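Local coordinates for protein tyrocidine synthase 2 (Brevibacillus parabrevis, PDB 6TA8) that belongs to the nonribosomal peptide synthetases, large multidomain enzymes, and is represented here by a two-lobed condensation domain, at residues A75-V80 against E107-Y112; E69-Q74 against S181-A186; R219-W224 against L371-A376; K210-D215 against T365-Q370. One frame throughout, in Å; residues are numbered along the deposited sequence.

Contact 1. Residues A75-V80 against E107-Y112; sequences AFQQIV and ERFRFY
The root of the F76 side chain, its CB, sits over the F109 ring: F76 CB is 3.7 Å from the centroid of the F109 ring, 11° off its normal, a CH-pi contact over the centre of one face. The F76 ring itself leads off, and the two rings meet obliquely with centroids 5.8 Å apart. F109 CG is wedged between its own backbone N and carbonyl carbon (chi1 62°), which turns the ring under the helix. Q77 comes to the same ring with its chain bent at chi2, CG level with the ring edge and NE2 approaching obliquely, 3.3 Å from F109 CE1.

R108 reaches across the helix, its chain extended from CG to NE. Its NH1 donates to the main-chain O of Q77 at 2.7 Å; this oxygen lies close to the guanidinium plane, but the bond is bent (143°), with NH1 tilted off the carbonyl plane. Q77 OE1 stands over a guanidinium face and is 3.3 Å from R108 CD. Further along, V80 CG1 packs 3.7 Å from R108 CB and also touches the R108 carbonyl oxygen.

In the second shell, R108 NH1 makes a salt bridge to E81, F76 meets the ring of F179 on helix 169-187, and both F76 and F109 touch V147 on strand 145-152. The contact thus fastens helix 69-82 over the entry to edge strand 110-115 of the five-stranded sheet. The Q77 carbonyl and the E81 carboxylate, both at NH1, fix the position of the R108 guanidinium and probably balance its charge, while its carbon chain packs on V80 and Q77.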
loop_
_atom_site.group_PDB
_atom_site.type_symbol
_atom_site.label_atom_id
_atom_site.label_comp_id
_atom_site.label_asym_id
_atom_site.label_seq_id
_atom_site.Cartn_x
_atom_site.Cartn_y
_atom_site.Cartn_z
ATOM N N ALA A 75 17.537 8.186 -16.733
ATOM C CA ALA A 75 17.301 8.004 -15.306
ATOM C C ALA A 75 16.673 6.646 -15.024
ATOM O O ALA A 75 17.111 5.923 -14.122
ATOM C CB ALA A 75 16.415 9.131 -14.773
ATOM N N PHE A 76 15.647 6.275 -15.795
ATOM C CA PHE A 76 14.969 5.005 -15.558
ATOM C C PHE A 76 15.825 3.818 -15.981
ATOM O O PHE A 76 15.711 2.736 -15.391
ATOM C CB PHE A 76 13.623 4.984 -16.281
ATOM C CG PHE A 76 12.514 5.640 -15.508
ATOM C CD1 PHE A 76 11.833 4.945 -14.522
ATOM C CD2 PHE A 76 12.159 6.955 -15.761
ATOM C CE1 PHE A 76 10.816 5.547 -13.805
ATOM C CE2 PHE A 76 11.143 7.561 -15.048
ATOM C CZ PHE A 76 10.470 6.857 -14.069
ATOM N N GLN A 77 16.684 3.991 -16.990
ATOM C CA GLN A 77 17.620 2.928 -17.344
ATOM C C GLN A 77 18.542 2.593 -16.179
ATOM O O GLN A 77 18.952 1.438 -16.023
ATOM C CB GLN A 77 18.440 3.328 -18.570
ATOM C CG GLN A 77 17.703 3.186 -19.894
ATOM C CD GLN A 77 17.638 1.752 -20.375
ATOM O OE1 GLN A 77 18.550 0.962 -20.134
ATOM N NE2 GLN A 77 16.555 1.408 -21.064
ATOM N N GLN A 78 18.875 3.586 -15.354
ATOM C CA GLN A 78 19.703 3.343 -14.179
ATOM C C GLN A 78 18.876 2.877 -12.987
ATOM O O GLN A 78 19.362 2.079 -12.177
ATOM C CB GLN A 78 20.482 4.610 -13.817
ATOM C CG GLN A 78 21.481 4.429 -12.686
ATOM C CD GLN A 78 22.642 3.532 -13.067
ATOM O OE1 GLN A 78 22.966 3.381 -14.245
ATOM N NE2 GLN A 78 23.277 2.932 -12.066
ATOM N N ILE A 79 17.636 3.356 -12.866
ATOM C CA ILE A 79 16.785 2.956 -11.749
ATOM C C ILE A 79 16.466 1.469 -11.826
ATOM O O ILE A 79 16.621 0.731 -10.845
ATOM C CB ILE A 79 15.503 3.806 -11.723
ATOM C CG1 ILE A 79 15.811 5.228 -11.249
ATOM C CG2 ILE A 79 14.453 3.162 -10.833
ATOM C CD1 ILE A 79 14.609 6.141 -11.251
ATOM N N VAL A 80 16.019 1.004 -12.996
ATOM C CA VAL A 80 15.637 -0.396 -13.145
ATOM C C VAL A 80 16.856 -1.307 -13.047
ATOM O O VAL A 80 16.745 -2.461 -12.613
ATOM C CB VAL A 80 14.876 -0.595 -14.469
ATOM C CG1 VAL A 80 14.351 -2.010 -14.577
ATOM C CG2 VAL A 80 13.728 0.397 -14.566
ATOM N N GLU A 107 14.368 -5.533 -22.062
ATOM C CA GLU A 107 14.019 -4.131 -21.896
ATOM C C GLU A 107 13.706 -3.835 -20.437
ATOM O O GLU A 107 13.044 -4.620 -19.752
ATOM C CB GLU A 107 12.824 -3.770 -22.776
ATOM C CG GLU A 107 12.922 -2.390 -23.406
ATOM C CD GLU A 107 11.809 -2.123 -24.399
ATOM O OE1 GLU A 107 10.625 -2.242 -24.017
ATOM O OE2 GLU A 107 12.116 -1.797 -25.565
ATOM N N ARG A 108 14.184 -2.687 -19.962
ATOM C CA ARG A 108 14.062 -2.337 -18.555
ATOM C C ARG A 108 12.774 -1.594 -18.230
ATOM O O ARG A 108 12.336 -1.626 -17.074
ATOM C CB ARG A 108 15.273 -1.502 -18.125
ATOM C CG ARG A 108 16.597 -2.194 -18.415
ATOM C CD ARG A 108 17.792 -1.370 -17.981
ATOM N NE ARG A 108 19.047 -2.045 -18.301
ATOM C CZ ARG A 108 20.251 -1.567 -18.009
ATOM N NH1 ARG A 108 20.370 -0.402 -17.385
ATOM N NH2 ARG A 108 21.337 -2.252 -18.340
ATOM N N PHE A 109 12.153 -0.943 -19.212
ATOM C CA PHE A 109 10.894 -0.242 -18.995
ATOM C C PHE A 109 10.284 0.104 -20.345
ATOM O O PHE A 109 10.978 0.168 -21.364
ATOM C CB PHE A 109 11.083 1.024 -18.148
ATOM C CG PHE A 109 11.983 2.052 -18.777
ATOM C CD1 PHE A 109 13.360 1.910 -18.734
ATOM C CD2 PHE A 109 11.450 3.167 -19.402
ATOM C CE1 PHE A 109 14.188 2.853 -19.308
ATOM C CE2 PHE A 109 12.274 4.116 -19.979
ATOM C CZ PHE A 109 13.645 3.958 -19.931
ATOM N N ARG A 110 8.971 0.324 -20.336
ATOM C CA ARG A 110 8.227 0.714 -21.526
ATOM C C ARG A 110 7.943 2.210 -21.471
ATOM O O ARG A 110 7.399 2.707 -20.479
ATOM C CB ARG A 110 6.921 -0.073 -21.635
ATOM C CG ARG A 110 6.255 0.018 -22.998
ATOM C CD ARG A 110 5.124 -0.987 -23.125
ATOM N NE ARG A 110 4.496 -0.944 -24.442
ATOM C CZ ARG A 110 4.831 -1.736 -25.455
ATOM N NH1 ARG A 110 5.790 -2.638 -25.305
ATOM N NH2 ARG A 110 4.207 -1.625 -26.621
ATOM N N PHE A 111 8.310 2.919 -22.535
ATOM C CA PHE A 111 8.230 4.372 -22.582
ATOM C C PHE A 111 7.131 4.820 -23.537
ATOM O O PHE A 111 6.909 4.201 -24.583
ATOM C CB PHE A 111 9.568 4.977 -23.013
ATOM C CG PHE A 111 9.659 6.461 -22.797
ATOM C CD1 PHE A 111 9.935 6.974 -21.540
ATOM C CD2 PHE A 111 9.469 7.341 -23.848
ATOM C CE1 PHE A 111 10.021 8.338 -21.337
ATOM C CE2 PHE A 111 9.553 8.706 -23.652
ATOM C CZ PHE A 111 9.829 9.206 -22.394
ATOM N N TYR A 112 6.447 5.902 -23.167
ATOM C CA TYR A 112 5.401 6.506 -23.981
ATOM C C TYR A 112 5.658 8.001 -24.068
ATOM O O TYR A 112 5.920 8.647 -23.048
ATOM C CB TYR A 112 4.008 6.246 -23.392
ATOM C CG TYR A 112 3.589 4.793 -23.362
ATOM C CD1 TYR A 112 4.081 3.928 -22.392
ATOM C CD2 TYR A 112 2.691 4.290 -24.292
ATOM C CE1 TYR A 112 3.697 2.600 -22.356
ATOM C CE2 TYR A 112 2.299 2.963 -24.264
ATOM C CZ TYR A 112 2.806 2.124 -23.294
ATOM O OH TYR A 112 2.421 0.803 -23.261
#

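Contact 2. Residues E69-Q74 against S181-A186; sequences EGLVRQ and SAYSQA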
loop_
_atom_site.group_PDB
_atom_site.type_symbol
_atom_site.label_atom_id
_atom_site.label_comp_id
_atom_site.label_asym_id
_atom_site.label_seq_id
_atom_site.Cartn_x
_atom_site.Cartn_y
_atom_site.Cartn_z
ATOM N N GLU A 69 13.047 13.834 -22.486
ATOM C CA GLU A 69 12.836 12.392 -22.556
ATOM C C GLU A 69 14.159 11.636 -22.559
ATOM O O GLU A 69 14.256 10.543 -21.989
ATOM C CB GLU A 69 12.005 12.040 -23.792
ATOM C CG GLU A 69 12.607 12.484 -25.114
ATOM C CD GLU A 69 11.897 11.880 -26.310
ATOM O OE1 GLU A 69 11.024 11.009 -26.105
ATOM O OE2 GLU A 69 12.208 12.274 -27.454
ATOM N N GLY A 70 15.190 12.205 -23.187
ATOM C CA GLY A 70 16.496 11.567 -23.173
ATOM C C GLY A 70 17.077 11.443 -21.779
ATOM O O GLY A 70 17.842 10.517 -21.500
ATOM N N LEU A 71 16.718 12.367 -20.889
ATOM C CA LEU A 71 17.127 12.312 -19.490
ATOM C C LEU A 71 16.215 11.431 -18.649
ATOM O O LEU A 71 16.692 10.761 -17.725
ATOM C CB LEU A 71 17.156 13.720 -18.898
ATOM C CG LEU A 71 18.455 14.509 -19.033
ATOM C CD1 LEU A 71 18.731 14.884 -20.480
ATOM C CD2 LEU A 71 18.377 15.745 -18.173
ATOM N N VAL A 72 14.913 11.426 -18.942
ATOM C CA VAL A 72 13.990 10.536 -18.243
ATOM C C VAL A 72 14.335 9.083 -18.538
ATOM O O VAL A 72 14.324 8.231 -17.640
ATOM C CB VAL A 72 12.535 10.865 -18.630
ATOM C CG1 VAL A 72 11.567 9.859 -18.019
ATOM C CG2 VAL A 72 12.179 12.280 -18.205
ATOM N N ARG A 73 14.654 8.778 -19.797
ATOM C CA ARG A 73 15.054 7.420 -20.149
ATOM C C ARG A 73 16.371 7.045 -19.483
ATOM O O ARG A 73 16.512 5.936 -18.954
ATOM C CB ARG A 73 15.159 7.275 -21.667
ATOM C CG ARG A 73 13.837 7.435 -22.399
ATOM C CD ARG A 73 14.037 7.425 -23.906
ATOM N NE ARG A 73 14.436 6.107 -24.391
ATOM C CZ ARG A 73 13.589 5.200 -24.864
ATOM N NH1 ARG A 73 12.291 5.466 -24.916
ATOM N NH2 ARG A 73 14.038 4.025 -25.284
ATOM N N GLN A 74 17.347 7.958 -19.495
ATOM C CA GLN A 74 18.631 7.679 -18.860
ATOM C C GLN A 74 18.481 7.481 -17.358
ATOM O O GLN A 74 19.217 6.687 -16.760
ATOM C CB GLN A 74 19.619 8.810 -19.150
ATOM C CG GLN A 74 21.072 8.449 -18.885
ATOM C CD GLN A 74 22.031 9.552 -19.287
ATOM O OE1 GLN A 74 21.665 10.727 -19.321
ATOM N NE2 GLN A 74 23.268 9.177 -19.593
ATOM N N SER A 181 17.242 12.351 -7.888
ATOM C CA SER A 181 18.697 12.431 -7.896
ATOM C C SER A 181 19.267 12.025 -9.250
ATOM O O SER A 181 20.208 12.658 -9.743
ATOM C CB SER A 181 19.278 11.553 -6.786
ATOM O OG SER A 181 20.694 11.535 -6.837
ATOM N N ALA A 182 18.711 10.976 -9.862
ATOM C CA ALA A 182 19.183 10.548 -11.176
ATOM C C ALA A 182 18.932 11.619 -12.229
ATOM O O ALA A 182 19.785 11.868 -13.088
ATOM C CB ALA A 182 18.508 9.238 -11.578
ATOM N N TYR A 183 17.762 12.262 -12.183
ATOM C CA TYR A 183 17.470 13.318 -13.145
ATOM C C TYR A 183 18.333 14.549 -12.902
ATOM O O TYR A 183 18.623 15.295 -13.844
ATOM C CB TYR A 183 15.988 13.688 -13.090
ATOM C CG TYR A 183 15.511 14.486 -14.283
ATOM C CD1 TYR A 183 15.081 13.853 -15.440
ATOM C CD2 TYR A 183 15.492 15.875 -14.250
ATOM C CE1 TYR A 183 14.644 14.579 -16.532
ATOM C CE2 TYR A 183 15.056 16.610 -15.337
ATOM C CZ TYR A 183 14.634 15.956 -16.476
ATOM O OH TYR A 183 14.199 16.681 -17.562
ATOM N N SER A 184 18.752 14.777 -11.656
ATOM C CA SER A 184 19.625 15.910 -11.369
ATOM C C SER A 184 21.031 15.662 -11.902
ATOM O O SER A 184 21.630 16.540 -12.534
ATOM C CB SER A 184 19.655 16.180 -9.865
ATOM O OG SER A 184 18.346 16.386 -9.363
ATOM N N GLN A 185 21.572 14.465 -11.660
ATOM C CA GLN A 185 22.897 14.133 -12.173
ATOM C C GLN A 185 22.917 14.087 -13.695
ATOM O O GLN A 185 23.957 14.354 -14.307
ATOM C CB GLN A 185 23.366 12.794 -11.603
ATOM C CG GLN A 185 23.383 12.724 -10.084
ATOM C CD GLN A 185 23.753 11.345 -9.576
ATOM O OE1 GLN A 185 24.633 10.683 -10.126
ATOM N NE2 GLN A 185 23.077 10.901 -8.522
ATOM N N ALA A 186 21.786 13.755 -14.321
ATOM C CA ALA A 186 21.754 13.645 -15.775
ATOM C C ALA A 186 21.846 15.013 -16.440
ATOM O O ALA A 186 22.588 15.183 -17.416
ATOM C CB ALA A 186 20.485 12.919 -16.221
#
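Y183 OH accepts a hydrogen bond from the main-chain N of D68, just ahead of helix 69-82, and that bond fixes the far end of a ring whose flank is packed against L71 and V72. Along the same flank, L71 CB comes 3.6 Å from Y183 CE1. The same leucine lays a methyl over the ring: L71 CD2 stands 4.1 Å above the ring plane, displaced toward the rim. V72 CG2 arrives obliquely, 3.8 Å from Y183 CE1, so two successive residues of the helix meet the CE1 corner of the ring. The Y183 side chain gets there by running with CG anti to its main-chain nitrogen (chi1 -164°), which carries the ring across to the start of the other helix.

The pair is a helix-on-helix packing in the N-terminal lobe of the condensation fold, where helices 69-82 and 169-187 pack against each other at an angle. Their short axes pass 9.1 Å apart, and their N-to-C directions make an angle of 128°. V72 also meets V147 of strand 145-152 and F111 of strand 110-115, tying this helix pair to the sheet.

One turn on from Y183, A186 offers little more than a methyl, and L71 uses it: L71 CG is 3.8 Å from A186 CB, with the leucine's CD2 also near the A186 carbonyl carbon. Q74, extended beyond CG, reaches the same methyl, its OE1 4.0 Å from A186 CB.

Contact 3. Residues R219-W224 against L371-A376; sequences REVAYW and LQPPLA
V221 is the bump of this contact, and the loop 371-376 supplies the hollow, near the start of helix 221-229 in the two-lobed condensation fold. The valine points toward the loop. With CG1 anti to the main-chain nitrogen (chi1 -177°), that methyl goes into a shallow bowl whose floor is the P373 ring: V221 CG1 lies 3.7 Å from P373 CD and equally near P373 CG, while P373 CB is only a little farther.

Two leucines make the walls. L371 presents its CB 4.0 Å from V221 CG1, and its CG leans on the valine's second methyl, so that L371 meets both branches. From the other wall L375 extends CD1 inward, 4.2 Å from V221 CG1. The same L375 CD1 fills a second, smaller notch one turn along the helix, where it comes 4.0 Å from W224 CB. The contact across the segments is carbon against carbon.

Behind the helix, the W224 indole turns away from the loop. Y223 CD2 lies over the centre of one of its faces, and Y360 of helix 359-365 meets it edge-to-face. L218, just before the helix, also leans on L371 and extends the apolar patch. The indole is also bonded within its own turn of chain: W224 NE1 donates to E220 OE2, which lies close to the indole plane, 3.0 Å away with an N-H...O angle of 161°, and is reached on its anti side.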
loop_
_atom_site.group_PDB
_atom_site.type_symbol
_atom_site.label_atom_id
_atom_site.label_comp_id
_atom_site.label_asym_id
_atom_site.label_seq_id
_atom_site.Cartn_x
_atom_site.Cartn_y
_atom_site.Cartn_z
ATOM N N ARG A 219 6.891 -18.864 18.717
ATOM C CA ARG A 219 6.478 -18.294 19.992
ATOM C C ARG A 219 5.286 -17.355 19.861
ATOM O O ARG A 219 4.760 -16.902 20.884
ATOM C CB ARG A 219 7.653 -17.552 20.635
ATOM C CG ARG A 219 8.874 -18.429 20.872
ATOM C CD ARG A 219 9.913 -17.722 21.726
ATOM N NE ARG A 219 11.080 -17.311 20.951
ATOM C CZ ARG A 219 11.529 -16.062 20.879
ATOM N NH1 ARG A 219 10.906 -15.093 21.537
ATOM N NH2 ARG A 219 12.601 -15.780 20.152
ATOM N N GLU A 220 4.850 -17.056 18.637
ATOM C CA GLU A 220 3.700 -16.195 18.399
ATOM C C GLU A 220 2.388 -16.960 18.299
ATOM O O GLU A 220 1.323 -16.336 18.367
ATOM C CB GLU A 220 3.892 -15.394 17.106
ATOM C CG GLU A 220 4.969 -14.329 17.157
ATOM C CD GLU A 220 5.028 -13.520 15.874
ATOM O OE1 GLU A 220 6.137 -13.332 15.332
ATOM O OE2 GLU A 220 3.958 -13.079 15.403
ATOM N N VAL A 221 2.437 -18.285 18.137
ATOM C CA VAL A 221 1.229 -19.055 17.849
ATOM C C VAL A 221 0.215 -18.917 18.977
ATOM O O VAL A 221 -0.996 -18.836 18.735
ATOM C CB VAL A 221 1.586 -20.530 17.586
ATOM C CG1 VAL A 221 0.342 -21.322 17.217
ATOM C CG2 VAL A 221 2.634 -20.633 16.488
ATOM N N ALA A 222 0.689 -18.879 20.226
ATOM C CA ALA A 222 -0.226 -18.755 21.357
ATOM C C ALA A 222 -0.999 -17.444 21.316
ATOM O O ALA A 222 -2.166 -17.400 21.725
ATOM C CB ALA A 222 0.544 -18.878 22.672
ATOM N N TYR A 223 -0.377 -16.371 20.826
ATOM C CA TYR A 223 -1.069 -15.088 20.752
ATOM C C TYR A 223 -2.130 -15.097 19.660
ATOM O O TYR A 223 -3.287 -14.733 19.900
ATOM C CB TYR A 223 -0.067 -13.958 20.514
ATOM C CG TYR A 223 -0.727 -12.656 20.128
ATOM C CD1 TYR A 223 -1.343 -11.860 21.082
ATOM C CD2 TYR A 223 -0.743 -12.227 18.805
ATOM C CE1 TYR A 223 -1.953 -10.672 20.735
ATOM C CE2 TYR A 223 -1.353 -11.039 18.449
ATOM C CZ TYR A 223 -1.955 -10.266 19.419
ATOM O OH TYR A 223 -2.564 -9.082 19.075
ATOM N N TRP A 224 -1.752 -15.504 18.445
ATOM C CA TRP A 224 -2.706 -15.520 17.341
ATOM C C TRP A 224 -3.819 -16.533 17.573
ATOM O O TRP A 224 -4.955 -16.313 17.138
ATOM C CB TRP A 224 -1.987 -15.813 16.024
ATOM C CG TRP A 224 -0.931 -14.811 15.669
ATOM C CD1 TRP A 224 0.416 -15.023 15.623
ATOM C CD2 TRP A 224 -1.133 -13.438 15.307
ATOM N NE1 TRP A 224 1.065 -13.869 15.254
ATOM C CE2 TRP A 224 0.136 -12.882 15.055
ATOM C CE3 TRP A 224 -2.264 -12.626 15.173
ATOM C CZ2 TRP A 224 0.308 -11.552 14.677
ATOM C CZ3 TRP A 224 -2.092 -11.306 14.796
ATOM C CH2 TRP A 224 -0.816 -10.782 14.553
ATOM N N LEU A 371 1.526 -26.452 13.557
ATOM C CA LEU A 371 1.817 -25.750 14.799
ATOM C C LEU A 371 1.132 -26.435 15.975
ATOM O O LEU A 371 -0.032 -26.835 15.888
ATOM C CB LEU A 371 1.373 -24.290 14.694
ATOM C CG LEU A 371 2.063 -23.423 13.630
ATOM C CD1 LEU A 371 3.527 -23.810 13.461
ATOM C CD2 LEU A 371 1.334 -23.470 12.288
ATOM N N GLN A 372 1.867 -26.569 17.080
ATOM C CA GLN A 372 1.372 -27.323 18.230
ATOM C C GLN A 372 0.024 -26.832 18.746
ATOM O O GLN A 372 -0.828 -27.681 19.057
ATOM C CB GLN A 372 2.432 -27.318 19.343
ATOM C CG GLN A 372 3.792 -27.842 18.904
ATOM C CD GLN A 372 4.924 -26.888 19.239
ATOM O OE1 GLN A 372 4.882 -26.187 20.250
ATOM N NE2 GLN A 372 5.945 -26.861 18.390
ATOM N N PRO A 373 -0.243 -25.532 18.872
ATOM C CA PRO A 373 -1.628 -25.083 19.030
ATOM C C PRO A 373 -2.306 -24.986 17.676
ATOM O O PRO A 373 -1.812 -24.289 16.777
ATOM C CB PRO A 373 -1.488 -23.699 19.687
ATOM C CG PRO A 373 -0.043 -23.590 20.098
ATOM C CD PRO A 373 0.698 -24.426 19.115
ATOM N N PRO A 374 -3.430 -25.682 17.482
ATOM C CA PRO A 374 -4.075 -25.693 16.160
ATOM C C PRO A 374 -4.543 -24.319 15.708
ATOM O O PRO A 374 -5.664 -23.902 16.017
ATOM C CB PRO A 374 -5.259 -26.651 16.354
ATOM C CG PRO A 374 -4.893 -27.483 17.544
ATOM C CD PRO A 374 -4.109 -26.572 18.438
ATOM N N LEU A 375 -3.688 -23.606 14.978
ATOM C CA LEU A 375 -4.059 -22.322 14.399
ATOM C C LEU A 375 -4.833 -22.565 13.109
ATOM O O LEU A 375 -4.335 -23.234 12.197
ATOM C CB LEU A 375 -2.815 -21.474 14.138
ATOM C CG LEU A 375 -2.940 -19.959 14.334
ATOM C CD1 LEU A 375 -1.591 -19.283 14.144
ATOM C CD2 LEU A 375 -3.969 -19.364 13.390
ATOM N N ALA A 376 -6.048 -22.024 13.032
ATOM C CA ALA A 376 -6.921 -22.249 11.891
ATOM C C ALA A 376 -7.102 -21.025 11.003
ATOM O O ALA A 376 -7.627 -21.167 9.892
ATOM C CB ALA A 376 -8.299 -22.734 12.364
#

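Contact 4. Residues K210-D215 against T365-Q370; sequences KYADSD and TLTTSQ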
loop_
_atom_site.group_PDB
_atom_site.type_symbol
_atom_site.label_atom_id
_atom_site.label_comp_id
_atom_site.label_asym_id
_atom_site.label_seq_id
_atom_site.Cartn_x
_atom_site.Cartn_y
_atom_site.Cartn_z
ATOM N N LYS A 210 13.536 -19.018 5.920
ATOM C CA LYS A 210 14.271 -19.476 7.094
ATOM C C LYS A 210 13.635 -18.953 8.375
ATOM O O LYS A 210 13.478 -19.700 9.349
ATOM C CB LYS A 210 15.732 -19.039 7.002
ATOM C CG LYS A 210 16.501 -19.668 5.852
ATOM C CD LYS A 210 17.900 -19.085 5.746
ATOM C CE LYS A 210 18.693 -19.745 4.630
ATOM N NZ LYS A 210 20.030 -19.114 4.453
ATOM N N TYR A 211 13.261 -17.671 8.394
ATOM C CA TYR A 211 12.552 -17.121 9.542
ATOM C C TYR A 211 11.169 -17.740 9.691
ATOM O O TYR A 211 10.628 -17.787 10.801
ATOM C CB TYR A 211 12.451 -15.600 9.409
ATOM C CG TYR A 211 11.637 -14.930 10.492
ATOM C CD1 TYR A 211 12.165 -14.722 11.759
ATOM C CD2 TYR A 211 10.341 -14.497 10.243
ATOM C CE1 TYR A 211 11.423 -14.107 12.750
ATOM C CE2 TYR A 211 9.592 -13.881 11.226
ATOM C CZ TYR A 211 10.137 -13.688 12.477
ATOM O OH TYR A 211 9.394 -13.074 13.458
ATOM N N ALA A 212 10.584 -18.220 8.590
ATOM C CA ALA A 212 9.286 -18.881 8.666
ATOM C C ALA A 212 9.373 -20.179 9.458
ATOM O O ALA A 212 8.467 -20.503 10.234
ATOM C CB ALA A 212 8.749 -19.148 7.261
ATOM N N ASP A 213 10.454 -20.934 9.274
ATOM C CA ASP A 213 10.662 -22.191 9.979
ATOM C C ASP A 213 11.499 -22.024 11.238
ATOM O O ASP A 213 11.858 -23.022 11.870
ATOM C CB ASP A 213 11.311 -23.215 9.046
ATOM C CG ASP A 213 10.366 -23.690 7.961
ATOM O OD1 ASP A 213 9.176 -23.912 8.267
ATOM O OD2 ASP A 213 10.811 -23.840 6.804
ATOM N N SER A 214 11.820 -20.788 11.617
ATOM C CA SER A 214 12.531 -20.551 12.860
ATOM C C SER A 214 11.601 -20.780 14.049
ATOM O O SER A 214 10.394 -20.993 13.902
ATOM C CB SER A 214 13.100 -19.133 12.892
ATOM O OG SER A 214 12.067 -18.170 13.004
ATOM N N ASP A 215 12.181 -20.737 15.247
ATOM C CA ASP A 215 11.429 -20.962 16.472
ATOM C C ASP A 215 11.029 -19.672 17.176
ATOM O O ASP A 215 10.193 -19.717 18.085
ATOM C CB ASP A 215 12.233 -21.849 17.430
ATOM C CG ASP A 215 12.714 -23.125 16.768
ATOM O OD1 ASP A 215 13.631 -23.775 17.313
ATOM O OD2 ASP A 215 12.176 -23.476 15.695
ATOM N N THR A 365 1.271 -19.249 5.123
ATOM C CA THR A 365 1.719 -19.362 3.741
ATOM C C THR A 365 3.112 -19.952 3.584
ATOM O O THR A 365 3.401 -20.527 2.533
ATOM C CB THR A 365 1.692 -17.989 3.052
ATOM O OG1 THR A 365 2.314 -17.014 3.898
ATOM C CG2 THR A 365 0.261 -17.564 2.762
ATOM N N LEU A 366 3.980 -19.833 4.592
ATOM C CA LEU A 366 5.363 -20.268 4.466
ATOM C C LEU A 366 5.802 -21.296 5.498
ATOM O O LEU A 366 6.743 -22.048 5.222
ATOM C CB LEU A 366 6.315 -19.063 4.553
ATOM C CG LEU A 366 6.096 -17.921 3.560
ATOM C CD1 LEU A 366 7.148 -16.842 3.763
ATOM C CD2 LEU A 366 6.115 -18.436 2.129
ATOM N N THR A 367 5.166 -21.352 6.666
ATOM C CA THR A 367 5.608 -22.260 7.717
ATOM C C THR A 367 5.356 -23.709 7.313
ATOM O O THR A 367 4.245 -24.071 6.915
ATOM C CB THR A 367 4.893 -21.944 9.029
ATOM O OG1 THR A 367 5.192 -20.599 9.423
ATOM C CG2 THR A 367 5.346 -22.896 10.127
ATOM N N THR A 368 6.393 -24.538 7.424
ATOM C CA THR A 368 6.355 -25.934 6.994
ATOM C C THR A 368 6.183 -26.896 8.164
ATOM O O THR A 368 6.860 -27.925 8.229
ATOM C CB THR A 368 7.619 -26.279 6.212
ATOM O OG1 THR A 368 8.677 -26.590 7.129
ATOM C CG2 THR A 368 8.044 -25.108 5.341
ATOM N N SER A 369 5.288 -26.594 9.103
ATOM C CA SER A 369 5.093 -27.464 10.252
ATOM C C SER A 369 3.705 -27.235 10.829
ATOM O O SER A 369 3.239 -26.096 10.905
ATOM C CB SER A 369 6.157 -27.217 11.329
ATOM O OG SER A 369 6.066 -25.899 11.843
ATOM N N GLN A 370 3.052 -28.325 11.229
ATOM C CA GLN A 370 1.775 -28.234 11.927
ATOM C C GLN A 370 2.018 -27.665 13.319
ATOM O O GLN A 370 2.645 -28.312 14.163
ATOM C CB GLN A 370 1.110 -29.605 11.998
ATOM C CG GLN A 370 0.349 -29.995 10.737
ATOM C CD GLN A 370 -1.141 -29.732 10.848
ATOM O OE1 GLN A 370 -1.741 -29.932 11.904
ATOM N NE2 GLN A 370 -1.747 -29.283 9.754
#
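A212 and L366 form the tight, apolar end of this contact: A212 CB meets L366 CB at 3.6 Å, methyl against methylene, where helix 201-212 runs out beside the loop that follows helix 359-365. L366 also leans on L208 one turn back and on P39 and K42 of helix 39-46, so this end is walled by several elements of the domain.

The other end is polar and lies toward solvent, with T368 exposed and D213 partly so. D213, the first residue to leave helical geometry, reaches across with OD1 and collects two bonds from one residue. T368 N donates to D213 OD1 at 3.0 Å on its syn lone pair, nearly straight at 163°. T368 OG1 donates to D213 OD1 as well, also at 3.0 Å, but from above the carboxylate plane. The hydroxyl stands between its own main-chain N and carbonyl carbon (chi1 83°), which brings it round to the same oxygen as the N-H.

Q209 NE2 bonds to both D213 OD2 and the L366 carbonyl, tying the helix to the carboxylate and the loop. With both its oxygens accepting bonds, the D213 carboxylate is probably anionic and clasps the loop to the helix end.

Contacts 1 and 2 share helix 69-82 and touch one another, clustered in one lobe; contact 1 is nested within the chain loop that contact 2 closes. Both are buried, and their chemistry is mainly aromatic and aliphatic, with one arginine-to-carbonyl bond in contact 1. Contacts 3 and 4 lie elsewhere: contact 3 is about 50 Å from contact 2, centre to centre, across the chain's centre. These two cross along the chain and join the 365-376 loop to consecutive helices, 201-212 and 221-229, at centres about 12 Å apart. Contact 3 is partly buried and carbon-only across its segments, whereas contact 4, at the surface, relies on a carboxylate as well as a small apolar patch.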